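Local structure of beta-catenin homolog sys-1 (Caenorhabditis elegans, 3C2G) at residues 301-312 and 338-348. The protein acts as a transcription coregulator in the Wnt signaling asymmetry pathway, binding the TCF factor POP-1 directly and activating or repressing its target genes. Sequence-based numbering, arbitrary orientation.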
loop_
_atom_site.group_PDB
_atom_site.type_symbol
_atom_site.label_atom_id
_atom_site.label_comp_id
_atom_site.label_asym_id
_atom_site.label_seq_id
_atom_site.Cartn_x
_atom_site.Cartn_y
_atom_site.Cartn_z
ATOM N N ILE A 301 -1.171 14.122 -5.218
ATOM C CA ILE A 301 -1.900 13.918 -3.969
ATOM C C ILE A 301 -2.206 12.430 -3.722
ATOM O O ILE A 301 -1.960 11.920 -2.623
ATOM C CB ILE A 301 -3.172 14.819 -3.875
ATOM C CG1 ILE A 301 -2.752 16.294 -3.813
ATOM C CG2 ILE A 301 -4.028 14.441 -2.649
ATOM C CD1 ILE A 301 -3.816 17.270 -4.237
ATOM N N ARG A 302 -2.716 11.738 -4.737
ATOM C CA ARG A 302 -2.945 10.289 -4.623
ATOM C C ARG A 302 -1.705 9.528 -4.174
ATOM O O ARG A 302 -1.797 8.613 -3.354
ATOM C CB ARG A 302 -3.466 9.679 -5.932
ATOM C CG ARG A 302 -4.973 9.690 -6.071
ATOM C CD ARG A 302 -5.441 8.777 -7.202
ATOM N NE ARG A 302 -5.209 9.375 -8.514
ATOM C CZ ARG A 302 -6.019 10.263 -9.095
ATOM N NH1 ARG A 302 -7.127 10.667 -8.484
ATOM N NH2 ARG A 302 -5.718 10.756 -10.296
ATOM N N ALA A 303 -0.550 9.899 -4.716
ATOM C CA ALA A 303 0.660 9.141 -4.464
ATOM C C ALA A 303 1.228 9.414 -3.075
ATOM O O ALA A 303 1.762 8.518 -2.441
ATOM C CB ALA A 303 1.701 9.395 -5.546
ATOM N N GLY A 304 1.123 10.655 -2.624
ATOM C CA GLY A 304 1.539 11.044 -1.278
ATOM C C GLY A 304 0.709 10.371 -0.202
ATOM O O GLY A 304 1.255 9.841 0.779
ATOM N N CYS A 305 -0.605 10.363 -0.402
ATOM C CA CYS A 305 -1.536 9.767 0.557
ATOM C C CYS A 305 -1.396 8.246 0.653
ATOM O O CYS A 305 -1.524 7.675 1.740
ATOM C CB CYS A 305 -2.973 10.217 0.266
ATOM S SG CYS A 305 -3.201 12.031 0.588
ATOM N N LYS A 306 -1.101 7.610 -0.478
ATOM C CA LYS A 306 -0.772 6.174 -0.547
ATOM C C LYS A 306 0.414 5.826 0.363
ATOM O O LYS A 306 0.367 4.846 1.104
ATOM C CB LYS A 306 -0.437 5.800 -1.992
ATOM C CG LYS A 306 -0.341 4.308 -2.295
ATOM C CD LYS A 306 0.319 4.098 -3.680
ATOM C CE LYS A 306 0.288 2.627 -4.177
ATOM N NZ LYS A 306 0.716 1.597 -3.168
ATOM N N LEU A 307 1.465 6.639 0.308
ATOM C CA LEU A 307 2.621 6.459 1.154
ATOM C C LEU A 307 2.323 6.752 2.643
ATOM O O LEU A 307 2.812 6.054 3.522
ATOM C CB LEU A 307 3.791 7.315 0.640
ATOM C CG LEU A 307 5.141 7.178 1.364
ATOM C CD1 LEU A 307 5.703 5.753 1.333
ATOM C CD2 LEU A 307 6.175 8.193 0.846
ATOM N N LEU A 308 1.527 7.783 2.912
ATOM C CA LEU A 308 1.057 8.060 4.258
ATOM C C LEU A 308 0.345 6.845 4.822
ATOM O O LEU A 308 0.627 6.428 5.939
ATOM C CB LEU A 308 0.124 9.264 4.282
ATOM C CG LEU A 308 0.816 10.626 4.258
ATOM C CD1 LEU A 308 -0.215 11.742 4.216
ATOM C CD2 LEU A 308 1.725 10.797 5.451
ATOM N N LEU A 309 -0.559 6.268 4.039
ATOM C CA LEU A 309 -1.258 5.070 4.451
ATOM C C LEU A 309 -0.246 4.004 4.883
ATOM O O LEU A 309 -0.385 3.394 5.934
ATOM C CB LEU A 309 -2.130 4.550 3.303
ATOM C CG LEU A 309 -3.003 3.332 3.603
ATOM C CD1 LEU A 309 -4.002 3.638 4.742
ATOM C CD2 LEU A 309 -3.724 2.793 2.345
ATOM N N GLN A 310 0.797 3.825 4.082
ATOM C CA GLN A 310 1.710 2.726 4.260
ATOM C C GLN A 310 2.508 2.839 5.545
ATOM O O GLN A 310 2.917 1.833 6.095
ATOM C CB GLN A 310 2.668 2.688 3.081
ATOM C CG GLN A 310 3.379 1.370 2.904
ATOM C CD GLN A 310 4.315 1.390 1.704
ATOM O OE1 GLN A 310 3.921 1.826 0.615
ATOM N NE2 GLN A 310 5.560 0.938 1.901
ATOM N N VAL A 311 2.745 4.061 6.004
ATOM C CA VAL A 311 3.595 4.294 7.177
ATOM C C VAL A 311 2.777 4.600 8.451
ATOM O O VAL A 311 3.350 4.919 9.500
ATOM C CB VAL A 311 4.628 5.454 6.938
ATOM C CG1 VAL A 311 5.482 5.183 5.693
ATOM C CG2 VAL A 311 3.934 6.821 6.831
ATOM N N SER A 312 1.452 4.498 8.338
ATOM C CA SER A 312 0.532 4.979 9.353
ATOM C C SER A 312 0.560 4.179 10.663
ATOM O O SER A 312 0.216 4.706 11.714
ATOM C CB SER A 312 -0.891 5.020 8.794
ATOM O OG SER A 312 -1.343 3.723 8.463
ATOM N N ASP A 338 -11.984 12.583 -4.528
ATOM C CA ASP A 338 -11.756 11.212 -4.991
ATOM C C ASP A 338 -11.537 10.132 -3.928
ATOM O O ASP A 338 -10.801 10.312 -2.942
ATOM C CB ASP A 338 -10.823 11.162 -6.220
ATOM C CG ASP A 338 -9.534 10.444 -5.975
ATOM O OD1 ASP A 338 -8.585 11.066 -5.471
ATOM O OD2 ASP A 338 -9.452 9.263 -6.350
ATOM N N ASP A 339 -12.220 9.010 -4.139
ATOM C CA ASP A 339 -12.299 7.931 -3.162
ATOM C C ASP A 339 -10.966 7.330 -2.750
ATOM O O ASP A 339 -10.837 6.860 -1.619
ATOM C CB ASP A 339 -13.248 6.837 -3.645
ATOM C CG ASP A 339 -14.711 7.263 -3.584
ATOM O OD1 ASP A 339 -15.052 8.205 -2.823
ATOM O OD2 ASP A 339 -15.530 6.646 -4.301
ATOM N N GLU A 340 -9.978 7.347 -3.642
ATOM C CA GLU A 340 -8.668 6.802 -3.300
ATOM C C GLU A 340 -8.031 7.641 -2.211
ATOM O O GLU A 340 -7.391 7.119 -1.308
ATOM C CB GLU A 340 -7.744 6.747 -4.523
ATOM C CG GLU A 340 -8.068 5.633 -5.513
ATOM C CD GLU A 340 -7.983 4.234 -4.902
ATOM O OE1 GLU A 340 -7.063 3.987 -4.078
ATOM O OE2 GLU A 340 -8.839 3.381 -5.256
ATOM N N VAL A 341 -8.213 8.951 -2.305
ATOM C CA VAL A 341 -7.681 9.857 -1.313
ATOM C C VAL A 341 -8.431 9.671 0.014
ATOM O O VAL A 341 -7.806 9.621 1.068
ATOM C CB VAL A 341 -7.709 11.326 -1.823
ATOM C CG1 VAL A 341 -7.292 12.280 -0.747
ATOM C CG2 VAL A 341 -6.770 11.486 -3.006
ATOM N N ILE A 342 -9.759 9.528 -0.046
ATOM C CA ILE A 342 -10.565 9.302 1.149
ATOM C C ILE A 342 -10.137 7.998 1.800
ATOM O O ILE A 342 -10.009 7.911 3.027
ATOM C CB ILE A 342 -12.089 9.231 0.850
ATOM C CG1 ILE A 342 -12.600 10.487 0.121
ATOM C CG2 ILE A 342 -12.876 8.992 2.118
ATOM C CD1 ILE A 342 -12.160 11.788 0.713
ATOM N N TYR A 343 -9.906 6.994 0.969
ATOM C CA TYR A 343 -9.499 5.693 1.448
ATOM C C TYR A 343 -8.183 5.779 2.188
ATOM O O TYR A 343 -8.082 5.272 3.302
ATOM C CB TYR A 343 -9.384 4.708 0.299
ATOM C CG TYR A 343 -8.710 3.420 0.684
ATOM C CD1 TYR A 343 -9.361 2.494 1.527
ATOM C CD2 TYR A 343 -7.429 3.104 0.197
ATOM C CE1 TYR A 343 -8.751 1.297 1.883
ATOM C CE2 TYR A 343 -6.805 1.898 0.543
ATOM C CZ TYR A 343 -7.464 1.000 1.389
ATOM O OH TYR A 343 -6.861 -0.199 1.743
ATOM N N SER A 344 -7.195 6.441 1.587
ATOM C CA SER A 344 -5.868 6.572 2.185
ATOM C C SER A 344 -5.895 7.393 3.466
ATOM O O SER A 344 -5.297 7.001 4.465
ATOM C CB SER A 344 -4.887 7.208 1.201
ATOM O OG SER A 344 -4.851 6.508 -0.029
ATOM N N GLY A 345 -6.589 8.530 3.425
ATOM C CA GLY A 345 -6.663 9.443 4.555
ATOM C C GLY A 345 -7.340 8.830 5.767
ATOM O O GLY A 345 -6.827 8.928 6.884
ATOM N N THR A 346 -8.500 8.205 5.560
ATOM C CA THR A 346 -9.219 7.589 6.662
ATOM C C THR A 346 -8.461 6.375 7.206
ATOM O O THR A 346 -8.548 6.075 8.401
ATOM C CB THR A 346 -10.687 7.178 6.293
ATOM O OG1 THR A 346 -10.685 6.231 5.214
ATOM C CG2 THR A 346 -11.529 8.390 5.922
ATOM N N GLY A 347 -7.747 5.667 6.321
ATOM C CA GLY A 347 -6.917 4.536 6.711
ATOM C C GLY A 347 -5.799 5.013 7.612
ATOM O O GLY A 347 -5.553 4.441 8.667
ATOM N N PHE A 348 -5.139 6.088 7.202
ATOM C CA PHE A 348 -4.124 6.748 8.001
ATOM C C PHE A 348 -4.638 7.235 9.374
ATOM O O PHE A 348 -3.958 7.089 10.391
ATOM C CB PHE A 348 -3.537 7.928 7.216
ATOM C CG PHE A 348 -2.587 8.761 8.009
ATOM C CD1 PHE A 348 -1.250 8.418 8.095
ATOM C CD2 PHE A 348 -3.035 9.874 8.703
ATOM C CE1 PHE A 348 -0.359 9.197 8.846
ATOM C CE2 PHE A 348 -2.166 10.641 9.467
ATOM C CZ PHE A 348 -0.828 10.310 9.533
HETATM O O HOH W 1 -4.309 7.654 -2.428
#
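The Phe348 ring turns its CD1 edge to the other helix, where the carbonyl oxygen Leu308 O lies close to the ring plane, 3.5 Å from Phe348 CD1, and Ser312 CB comes in obliquely on the same ring atom. CG of Phe348 stands anti to the backbone N (chi1 174°), which sets the ring's CD1 side against Leu308 O and Ser312 CB. The Tyr343 ring meets Leu309 CD2 obliquely through its CE2, at 3.7 Å. At the far end of the contact Asp338 meets the edge of the flat guanidinium of Arg302 in a loose salt bridge, NH1 to OD1 3.4 Å, the carboxylate plane standing at 89° to the guanidinium. Asp338 also N-caps its helix through a weak bond from Glu340 N, while NH2 of Arg302 pairs with Asp299. An alanine here in place of Arg302 is likely to leave Asp338 without this positive mate and to take away the Arg302 CG contact of Val341 CG2. Helices 298-311 and 339-352 run nearly parallel, their segment axes 8.3 Å apart and inclined by 26°, within the superhelical stack of helices that makes up the armadillo domain; helix 325-335 backs Cys305, Leu308 and Phe348, and the bound peptide packs on Leu309 and Tyr343. Leu309 slots its CD1 against Gly347 CA at 3.6 Å, where a beta carbon would collide with it. Midway, Ser344 CB lies 3.4 Å from Cys305 O. Ser344 OG donates to Glu340 O and accepts from a water, 2.7 Å away, that also donates to Arg302 O, linking the Ser344 hydroxyl to the backbone of helix 298-311.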